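Genome polyprotein (Chicken sicinivirus JSY, PDB 6QWT) supplies, through this C-terminal 3Dpol piece, the RNA-dependent RNA polymerase that probably copies the viral RNA genome during replication. Local coordinates at residues 52-57 and 170-175; 90-95 and 131-136; 155-160 and 280-285. One frame throughout, in Å; residues are numbered along the deposited sequence.

Contact 1: residues 52-57 and 170-175; sequences QVAFSA and AKTRLI. Unlike the reference sequence in segment 52-57: Ala57 (reference Lys).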
loop_
_atom_site.group_PDB
_atom_site.type_symbol
_atom_site.label_atom_id
_atom_site.label_comp_id
_atom_site.label_asym_id
_atom_site.label_seq_id
_atom_site.Cartn_x
_atom_site.Cartn_y
_atom_site.Cartn_z
ATOM N N GLN A 52 -15.250 3.829 17.254
ATOM C CA GLN A 52 -14.369 3.514 18.372
ATOM C C GLN A 52 -13.366 2.426 17.994
ATOM O O GLN A 52 -12.166 2.552 18.267
ATOM C CB GLN A 52 -15.204 3.092 19.584
ATOM C CG GLN A 52 -14.452 3.073 20.903
ATOM C CD GLN A 52 -13.717 1.766 21.136
ATOM O OE1 GLN A 52 -14.231 0.687 20.826
ATOM N NE2 GLN A 52 -12.508 1.856 21.678
ATOM N N VAL A 53 -13.839 1.355 17.355
ATOM C CA VAL A 53 -12.950 0.252 16.999
ATOM C C VAL A 53 -11.951 0.684 15.929
ATOM O O VAL A 53 -10.775 0.308 15.976
ATOM C CB VAL A 53 -13.768 -0.972 16.549
ATOM C CG1 VAL A 53 -12.843 -2.110 16.134
ATOM C CG2 VAL A 53 -14.712 -1.417 17.662
ATOM N N ALA A 54 -12.395 1.487 14.955
ATOM C CA ALA A 54 -11.510 1.872 13.858
ATOM C C ALA A 54 -10.328 2.709 14.339
ATOM O O ALA A 54 -9.272 2.715 13.698
ATOM C CB ALA A 54 -12.291 2.634 12.786
ATOM N N PHE A 55 -10.481 3.423 15.452
ATOM C CA PHE A 55 -9.415 4.253 15.996
ATOM C C PHE A 55 -8.789 3.652 17.249
ATOM O O PHE A 55 -8.003 4.328 17.921
ATOM C CB PHE A 55 -9.942 5.659 16.297
ATOM C CG PHE A 55 -10.136 6.511 15.075
ATOM C CD1 PHE A 55 -11.343 6.512 14.397
ATOM C CD2 PHE A 55 -9.109 7.313 14.604
ATOM C CE1 PHE A 55 -11.524 7.292 13.271
ATOM C CE2 PHE A 55 -9.282 8.100 13.477
ATOM C CZ PHE A 55 -10.491 8.090 12.811
ATOM N N SER A 56 -9.106 2.394 17.573
ATOM C CA SER A 56 -8.666 1.826 18.844
ATOM C C SER A 56 -7.166 1.558 18.863
ATOM O O SER A 56 -6.551 1.585 19.936
ATOM C CB SER A 56 -9.441 0.541 19.145
ATOM O OG SER A 56 -9.220 -0.443 18.149
ATOM N N ALA A 57 -6.559 1.298 17.705
ATOM C CA ALA A 57 -5.124 1.057 17.653
ATOM C C ALA A 57 -4.309 2.341 17.580
ATOM O O ALA A 57 -3.079 2.284 17.696
ATOM C CB ALA A 57 -4.783 0.163 16.461
ATOM N N ALA A 170 -16.632 -5.079 14.023
ATOM C CA ALA A 170 -16.572 -3.702 13.521
ATOM C C ALA A 170 -15.138 -3.250 13.251
ATOM O O ALA A 170 -14.825 -2.058 13.333
ATOM C CB ALA A 170 -17.272 -2.723 14.470
ATOM N N LYS A 171 -14.258 -4.195 12.912
ATOM C CA LYS A 171 -12.859 -3.889 12.605
ATOM C C LYS A 171 -12.754 -3.499 11.135
ATOM O O LYS A 171 -12.413 -4.303 10.266
ATOM C CB LYS A 171 -11.962 -5.079 12.921
ATOM C CG LYS A 171 -11.787 -5.394 14.390
ATOM C CD LYS A 171 -10.944 -6.648 14.545
ATOM C CE LYS A 171 -10.808 -7.073 15.996
ATOM N NZ LYS A 171 -10.032 -8.342 16.111
ATOM N N THR A 172 -13.045 -2.236 10.856
ATOM C CA THR A 172 -12.938 -1.699 9.509
ATOM C C THR A 172 -11.786 -0.705 9.448
ATOM O O THR A 172 -11.561 0.058 10.393
ATOM C CB THR A 172 -14.249 -1.043 9.078
ATOM O OG1 THR A 172 -14.271 0.324 9.503
ATOM C CG2 THR A 172 -15.410 -1.785 9.704
ATOM N N ARG A 173 -11.051 -0.736 8.342
ATOM C CA ARG A 173 -9.840 0.053 8.213
ATOM C C ARG A 173 -10.172 1.494 7.836
ATOM O O ARG A 173 -11.304 1.835 7.476
ATOM C CB ARG A 173 -8.901 -0.567 7.176
ATOM C CG ARG A 173 -8.560 -2.025 7.446
ATOM C CD ARG A 173 -7.393 -2.487 6.590
ATOM N NE ARG A 173 -7.796 -2.734 5.209
ATOM C CZ ARG A 173 -6.970 -2.673 4.171
ATOM N NH1 ARG A 173 -5.694 -2.372 4.358
ATOM N NH2 ARG A 173 -7.422 -2.911 2.945
ATOM N N LEU A 174 -9.161 2.348 7.932
ATOM C CA LEU A 174 -9.272 3.743 7.540
ATOM C C LEU A 174 -8.601 3.954 6.191
ATOM O O LEU A 174 -7.596 3.310 5.877
ATOM C CB LEU A 174 -8.633 4.656 8.586
ATOM C CG LEU A 174 -9.240 4.605 9.986
ATOM C CD1 LEU A 174 -8.245 5.134 11.004
ATOM C CD2 LEU A 174 -10.533 5.399 10.029
ATOM N N ILE A 175 -9.172 4.846 5.388
ATOM C CA ILE A 175 -8.561 5.296 4.145
ATOM C C ILE A 175 -8.431 6.809 4.223
ATOM O O ILE A 175 -9.408 7.509 4.517
ATOM C CB ILE A 175 -9.369 4.853 2.908
ATOM C CG1 ILE A 175 -8.796 5.476 1.632
ATOM C CG2 ILE A 175 -10.847 5.176 3.065
ATOM C CD1 ILE A 175 -9.457 4.979 0.359
HETATM O O HOH W 1 -8.818 1.096 11.355
#
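Val53 and Ala54, in the segment that carries helix 50-54, run alongside Lys171 and Thr172, with Val53 CA 6.0 Å from Lys171 CA and Ala54 CA 5.8 Å from Thr172 CA. The second segment leaves helix 164-168 through a Schellman motif, with positive phi at Ala170, makes an inverse gamma turn centred on Lys171, and enters strand 174-177, an edge strand of the mixed sheet. Its sequence is consistent with motif F of the fingers in picornaviral polymerases. No direct hydrogen bond joins the segments. Val53 has CG1 anti to its backbone N (chi1 178°), which directs this methyl onto the turn, 3.4 Å from Ala170 O; the same methyl also meets CG in the aliphatic part of Lys171, a long side chain suited to an exposed corner. Ala54 is small enough to bring its CB within 3.6 Å of Thr172 O. Farther along, Leu174 meets Phe55 with both branches. Its CD1 sits over one face of the ring, toward the rim, 4.2 Å from the Phe55 centroid and 18° off the normal, a CH-pi contact, while CD2 lies 3.9 Å from Phe55 CZ; the two side chains cross at about a right angle. The turn after Val53 is held from within, since Val53 O accepts from both the backbone N and OG of Ser56. Two carbonyl oxygens cannot bond to each other, so a water supplies both protons, donating to Ala54 O at 2.9 Å and to Thr172 O at 3.1 Å.

Contact 2: residues 90-95 and 131-136; sequences TMLEAI and LYHPCP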
loop_
_atom_site.group_PDB
_atom_site.type_symbol
_atom_site.label_atom_id
_atom_site.label_comp_id
_atom_site.label_asym_id
_atom_site.label_seq_id
_atom_site.Cartn_x
_atom_site.Cartn_y
_atom_site.Cartn_z
ATOM N N THR A 90 9.869 18.810 -12.190
ATOM C CA THR A 90 9.140 20.039 -12.452
ATOM C C THR A 90 7.666 19.850 -12.100
ATOM O O THR A 90 7.164 18.726 -12.002
ATOM C CB THR A 90 9.280 20.449 -13.920
ATOM O OG1 THR A 90 8.563 19.521 -14.742
ATOM C CG2 THR A 90 10.746 20.462 -14.341
ATOM N N MET A 91 6.969 20.969 -11.906
ATOM C CA MET A 91 5.552 20.887 -11.567
ATOM C C MET A 91 4.758 20.216 -12.679
ATOM O O MET A 91 3.844 19.426 -12.410
ATOM C CB MET A 91 4.992 22.275 -11.281
ATOM C CG MET A 91 3.542 22.240 -10.841
ATOM S SD MET A 91 2.844 23.866 -10.565
ATOM C CE MET A 91 3.927 24.502 -9.292
ATOM N N LEU A 92 5.102 20.509 -13.936
ATOM C CA LEU A 92 4.406 19.892 -15.060
ATOM C C LEU A 92 4.718 18.406 -15.155
ATOM O O LEU A 92 3.840 17.603 -15.494
ATOM C CB LEU A 92 4.777 20.606 -16.358
ATOM C CG LEU A 92 4.002 21.894 -16.637
ATOM C CD1 LEU A 92 4.788 22.805 -17.565
ATOM C CD2 LEU A 92 2.639 21.572 -17.224
ATOM N N GLU A 93 5.964 18.018 -14.868
ATOM C CA GLU A 93 6.305 16.598 -14.848
ATOM C C GLU A 93 5.575 15.875 -13.725
ATOM O O GLU A 93 5.100 14.749 -13.911
ATOM C CB GLU A 93 7.816 16.418 -14.706
ATOM C CG GLU A 93 8.574 16.492 -16.019
ATOM C CD GLU A 93 10.078 16.527 -15.826
ATOM O OE1 GLU A 93 10.537 17.084 -14.806
ATOM O OE2 GLU A 93 10.801 15.999 -16.697
ATOM N N ALA A 94 5.470 16.507 -12.553
ATOM C CA ALA A 94 4.766 15.879 -11.442
ATOM C C ALA A 94 3.289 15.676 -11.759
ATOM O O ALA A 94 2.671 14.732 -11.256
ATOM C CB ALA A 94 4.932 16.712 -10.172
ATOM N N ILE A 95 2.715 16.539 -12.596
ATOM C CA ILE A 95 1.306 16.415 -12.954
ATOM C C ILE A 95 1.116 15.397 -14.072
ATOM O O ILE A 95 0.284 14.489 -13.969
ATOM C CB ILE A 95 0.734 17.791 -13.345
ATOM C CG1 ILE A 95 0.661 18.706 -12.121
ATOM C CG2 ILE A 95 -0.638 17.636 -13.994
ATOM C CD1 ILE A 95 0.393 20.155 -12.460
ATOM N N LEU A 131 -0.532 19.098 -22.461
ATOM C CA LEU A 131 -0.384 18.644 -21.088
ATOM C C LEU A 131 -1.347 19.391 -20.174
ATOM O O LEU A 131 -1.974 20.382 -20.557
ATOM C CB LEU A 131 1.058 18.839 -20.605
ATOM C CG LEU A 131 2.153 18.216 -21.465
ATOM C CD1 LEU A 131 3.517 18.590 -20.914
ATOM C CD2 LEU A 131 1.987 16.704 -21.537
ATOM N N TYR A 132 -1.449 18.898 -18.943
ATOM C CA TYR A 132 -2.300 19.509 -17.933
ATOM C C TYR A 132 -1.530 20.597 -17.199
ATOM O O TYR A 132 -0.399 20.375 -16.755
ATOM C CB TYR A 132 -2.796 18.461 -16.937
ATOM C CG TYR A 132 -3.883 17.562 -17.469
ATOM C CD1 TYR A 132 -5.140 18.067 -17.776
ATOM C CD2 TYR A 132 -3.657 16.204 -17.660
ATOM C CE1 TYR A 132 -6.140 17.247 -18.260
ATOM C CE2 TYR A 132 -4.651 15.376 -18.143
ATOM C CZ TYR A 132 -5.892 15.904 -18.442
ATOM O OH TYR A 132 -6.888 15.085 -18.924
ATOM N N HIS A 133 -2.148 21.769 -17.072
ATOM C CA HIS A 133 -1.589 22.865 -16.307
ATOM C C HIS A 133 -2.505 23.205 -15.139
ATOM O O HIS A 133 -3.730 23.170 -15.287
ATOM C CB HIS A 133 -1.392 24.114 -17.179
ATOM C CG HIS A 133 -0.419 23.922 -18.299
ATOM N ND1 HIS A 133 0.751 24.645 -18.399
ATOM C CD2 HIS A 133 -0.442 23.093 -19.370
ATOM C CE1 HIS A 133 1.408 24.266 -19.481
ATOM N NE2 HIS A 133 0.705 23.325 -20.088
ATOM N N PRO A 134 -1.951 23.526 -13.972
ATOM C CA PRO A 134 -2.807 23.901 -12.842
ATOM C C PRO A 134 -3.443 25.266 -13.062
ATOM O O PRO A 134 -2.836 26.168 -13.645
ATOM C CB PRO A 134 -1.838 23.921 -11.655
ATOM C CG PRO A 134 -0.513 24.242 -12.273
ATOM C CD PRO A 134 -0.519 23.577 -13.628
ATOM N N CYS A 135 -4.685 25.407 -12.593
ATOM C CA CYS A 135 -5.327 26.709 -12.590
ATOM C C CYS A 135 -4.567 27.644 -11.651
ATOM O O CYS A 135 -3.829 27.186 -10.774
ATOM C CB CYS A 135 -6.791 26.578 -12.167
ATOM S SG CYS A 135 -7.040 25.949 -10.494
ATOM N N PRO A 136 -4.716 28.963 -11.825
ATOM C CA PRO A 136 -3.944 29.900 -10.990
ATOM C C PRO A 136 -4.095 29.671 -9.494
ATOM O O PRO A 136 -3.175 29.996 -8.731
ATOM C CB PRO A 136 -4.498 31.268 -11.408
ATOM C CG PRO A 136 -4.946 31.067 -12.812
ATOM C CD PRO A 136 -5.485 29.665 -12.870
#
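Leu92 sets CG anti to its carbonyl carbon (chi1 -82°), and this carries CD2 across to the ring of His133, whose own CG is likewise turned beside its backbone N. The contact packs the start of helix 91-96 against strand 132-134, the second strand of a small antiparallel hairpin with 124-126; helix and strand directions differ by 120°, and their axes come within 8.4 Å. Leu92 CD2 stands over the centre of the imidazole, 3.7 Å from the His133 centroid and 9° off the normal, so the CH-pi contact is almost square to the ring. A bond from His133 NE2 to Asp129 OD2, in the hairpin's connection, helps set the ring's rotation. One turn on, Ile95 uses both ends of its branched side chain: CG2 lies 3.7 Å from Tyr132 CB, and CD1 reaches Pro134 CD at 3.7 Å. Proline offers a rigid apolar surface here, and Met91, bent at its last torsion, lays SD 3.8 Å from Pro134 CG. The flexible methionine chain can also adapt to its other neighbours, Tyr139 of helix 136-147 and Met188 of helix 180-189. The helix starts in a capping box: Glu93 N bonds to Thr90 OG1, and Glu93 OE1 accepts from Thr90 N through its anti lone pair and from Thr90 OG1 from above the carboxylate plane.

Contact 3: residues 155-160 and 280-285; sequences TFLKDE and HVFGDQ
Thr155 N donates to Val281 O at 2.9 Å and 167°, a nearly straight bond that joins two neighbouring parallel strands, 152-157 and 277-282, in the mixed sheet of the polymerase, which probably belongs to the fingers. The strands already diverge here, their directions 38° apart. A water bridges them just past this bond: it donates to Thr155 O at 2.8 Å and to Val281 O at 2.9 Å, and accepts from Gly283 N. With chi1 near 177° the Phe282 ring extends away from its own backbone N, edge first against the other strand; CD1 lies 3.2 Å from Thr155 O and 3.7 Å from Thr155 CG2, and CE1 meets Leu157 CG at 4.1 Å. A broad ring suits this place, since one edge runs along the strand from Thr155 to Leu157, and it meets Phe55 edge-to-face beyond the contact. Beta-branched Thr155 serves both sides, its methyl turned to Phe282 and its hydroxyl to the edge of the His280 ring. In the second shell, Glu176 on strand 174-177 draws these two polar groups together: its OE2 bonds to both Thr155 OG1 and His280 ND1, probably polarising the buried imidazole. Tyr153 and Tyr287 also meet the His280 ring, and Ser278 OG bonds to its NE2. Beyond Phe282 the chain reverses in a type II' turn, where Gly283 adopts a positive phi that residues with side chains take less readily; Gln285 N closes the turn by bonding to Phe282 O at 3.0 Å, and Phe282 N returns a bond to Gln285 O.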
loop_
_atom_site.group_PDB
_atom_site.type_symbol
_atom_site.label_atom_id
_atom_site.label_comp_id
_atom_site.label_asym_id
_atom_site.label_seq_id
_atom_site.Cartn_x
_atom_site.Cartn_y
_atom_site.Cartn_z
ATOM N N THR A 155 -10.011 11.727 6.288
ATOM C CA THR A 155 -10.072 10.375 6.833
ATOM C C THR A 155 -11.478 9.809 6.670
ATOM O O THR A 155 -12.461 10.467 7.024
ATOM C CB THR A 155 -9.674 10.363 8.312
ATOM O OG1 THR A 155 -8.364 10.922 8.461
ATOM C CG2 THR A 155 -9.684 8.943 8.860
ATOM N N PHE A 156 -11.565 8.589 6.147
ATOM C CA PHE A 156 -12.830 7.892 5.976
ATOM C C PHE A 156 -12.690 6.450 6.442
ATOM O O PHE A 156 -11.583 5.926 6.598
ATOM C CB PHE A 156 -13.299 7.909 4.511
ATOM C CG PHE A 156 -13.525 9.288 3.958
ATOM C CD1 PHE A 156 -14.567 10.075 4.425
ATOM C CD2 PHE A 156 -12.703 9.795 2.962
ATOM C CE1 PHE A 156 -14.781 11.343 3.915
ATOM C CE2 PHE A 156 -12.912 11.063 2.449
ATOM C CZ PHE A 156 -13.952 11.837 2.926
ATOM N N LEU A 157 -13.833 5.814 6.673
ATOM C CA LEU A 157 -13.874 4.371 6.857
ATOM C C LEU A 157 -13.803 3.697 5.492
ATOM O O LEU A 157 -14.533 4.065 4.562
ATOM C CB LEU A 157 -15.149 3.969 7.596
ATOM C CG LEU A 157 -15.350 4.644 8.953
ATOM C CD1 LEU A 157 -16.712 4.302 9.541
ATOM C CD2 LEU A 157 -14.233 4.250 9.907
ATOM N N LYS A 158 -12.907 2.726 5.362
ATOM C CA LYS A 158 -12.654 2.116 4.062
ATOM C C LYS A 158 -13.780 1.153 3.715
ATOM O O LYS A 158 -13.972 0.135 4.389
ATOM C CB LYS A 158 -11.305 1.404 4.045
ATOM C CG LYS A 158 -10.911 0.935 2.647
ATOM C CD LYS A 158 -9.551 0.250 2.596
ATOM C CE LYS A 158 -8.825 0.643 1.311
ATOM N NZ LYS A 158 -7.417 1.021 1.602
ATOM N N ASP A 159 -14.510 1.468 2.651
ATOM C CA ASP A 159 -15.605 0.644 2.152
ATOM C C ASP A 159 -15.017 -0.505 1.341
ATOM O O ASP A 159 -14.547 -0.302 0.217
ATOM C CB ASP A 159 -16.535 1.512 1.313
ATOM C CG ASP A 159 -17.807 0.792 0.886
ATOM O OD1 ASP A 159 -18.576 1.411 0.117
ATOM O OD2 ASP A 159 -18.047 -0.369 1.299
ATOM N N GLU A 160 -15.030 -1.711 1.911
ATOM C CA GLU A 160 -14.378 -2.856 1.287
ATOM C C GLU A 160 -14.924 -4.140 1.896
ATOM O O GLU A 160 -15.510 -4.132 2.980
ATOM C CB GLU A 160 -12.855 -2.803 1.463
ATOM C CG GLU A 160 -12.394 -3.295 2.835
ATOM C CD GLU A 160 -10.949 -2.949 3.140
ATOM O OE1 GLU A 160 -10.654 -2.612 4.308
ATOM O OE2 GLU A 160 -10.111 -3.019 2.217
ATOM N N HIS A 280 -5.369 15.727 10.297
ATOM C CA HIS A 280 -6.430 14.883 9.773
ATOM C C HIS A 280 -7.789 15.502 10.064
ATOM O O HIS A 280 -7.949 16.265 11.019
ATOM C CB HIS A 280 -6.382 13.474 10.382
ATOM C CG HIS A 280 -5.092 12.751 10.152
ATOM N ND1 HIS A 280 -4.997 11.640 9.341
ATOM C CD2 HIS A 280 -3.845 12.968 10.639
ATOM C CE1 HIS A 280 -3.748 11.209 9.335
ATOM N NE2 HIS A 280 -3.029 11.998 10.111
ATOM N N VAL A 281 -8.770 15.161 9.230
ATOM C CA VAL A 281 -10.159 15.531 9.474
ATOM C C VAL A 281 -11.035 14.314 9.192
ATOM O O VAL A 281 -11.060 13.805 8.065
ATOM C CB VAL A 281 -10.609 16.747 8.643
ATOM C CG1 VAL A 281 -10.360 16.549 7.144
ATOM C CG2 VAL A 281 -12.067 17.073 8.931
ATOM N N PHE A 282 -11.727 13.833 10.218
ATOM C CA PHE A 282 -12.630 12.690 10.121
ATOM C C PHE A 282 -14.029 13.197 10.448
ATOM O O PHE A 282 -14.412 13.274 11.620
ATOM C CB PHE A 282 -12.194 11.575 11.069
ATOM C CG PHE A 282 -13.113 10.384 11.082
ATOM C CD1 PHE A 282 -13.122 9.485 10.027
ATOM C CD2 PHE A 282 -13.953 10.152 12.157
ATOM C CE1 PHE A 282 -13.958 8.384 10.041
ATOM C CE2 PHE A 282 -14.792 9.053 12.178
ATOM C CZ PHE A 282 -14.794 8.168 11.119
ATOM N N GLY A 283 -14.792 13.550 9.420
ATOM C CA GLY A 283 -16.072 14.191 9.669
ATOM C C GLY A 283 -15.810 15.578 10.232
ATOM O O GLY A 283 -15.127 16.405 9.614
ATOM N N ASP A 284 -16.347 15.849 11.422
ATOM C CA ASP A 284 -16.080 17.086 12.145
ATOM C C ASP A 284 -15.045 16.891 13.251
ATOM O O ASP A 284 -14.924 17.737 14.145
ATOM C CB ASP A 284 -17.381 17.656 12.723
ATOM C CG ASP A 284 -17.231 19.091 13.220
ATOM O OD1 ASP A 284 -16.712 19.941 12.464
ATOM O OD2 ASP A 284 -17.629 19.362 14.372
ATOM N N GLN A 285 -14.299 15.787 13.209
ATOM C CA GLN A 285 -13.236 15.517 14.172
ATOM C C GLN A 285 -11.909 15.955 13.560
ATOM O O GLN A 285 -11.421 15.340 12.605
ATOM C CB GLN A 285 -13.207 14.040 14.557
ATOM C CG GLN A 285 -14.506 13.528 15.152
ATOM C CD GLN A 285 -14.897 14.262 16.422
ATOM O OE1 GLN A 285 -14.210 14.178 17.440
ATOM N NE2 GLN A 285 -16.010 14.984 16.367
HETATM O O HOH W 2 -13.529 12.993 6.696
#

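Overall arrangement
From the N terminus, the chain passes helix 50-54 and then helix 91-96; contact 2 closes first, when strand 132-134 returns to the latter helix. Strand 152-157 follows, and at 170-175 contact 1 closes a larger loop in which contact 2 is nested. Contact 3 opens at 155-160, inside that loop, and closes only at 280-285, so contacts 1 and 3 cross. They share the mixed sheet, tying helix 50-54 and strands 174-177, 152-157 and 277-282 together; the Arg173 to Glu160 salt bridge also joins them. Contact 2 lies apart at the surface, its nearest atoms about 19 Å from contact 1 and about 20 Å from contact 3.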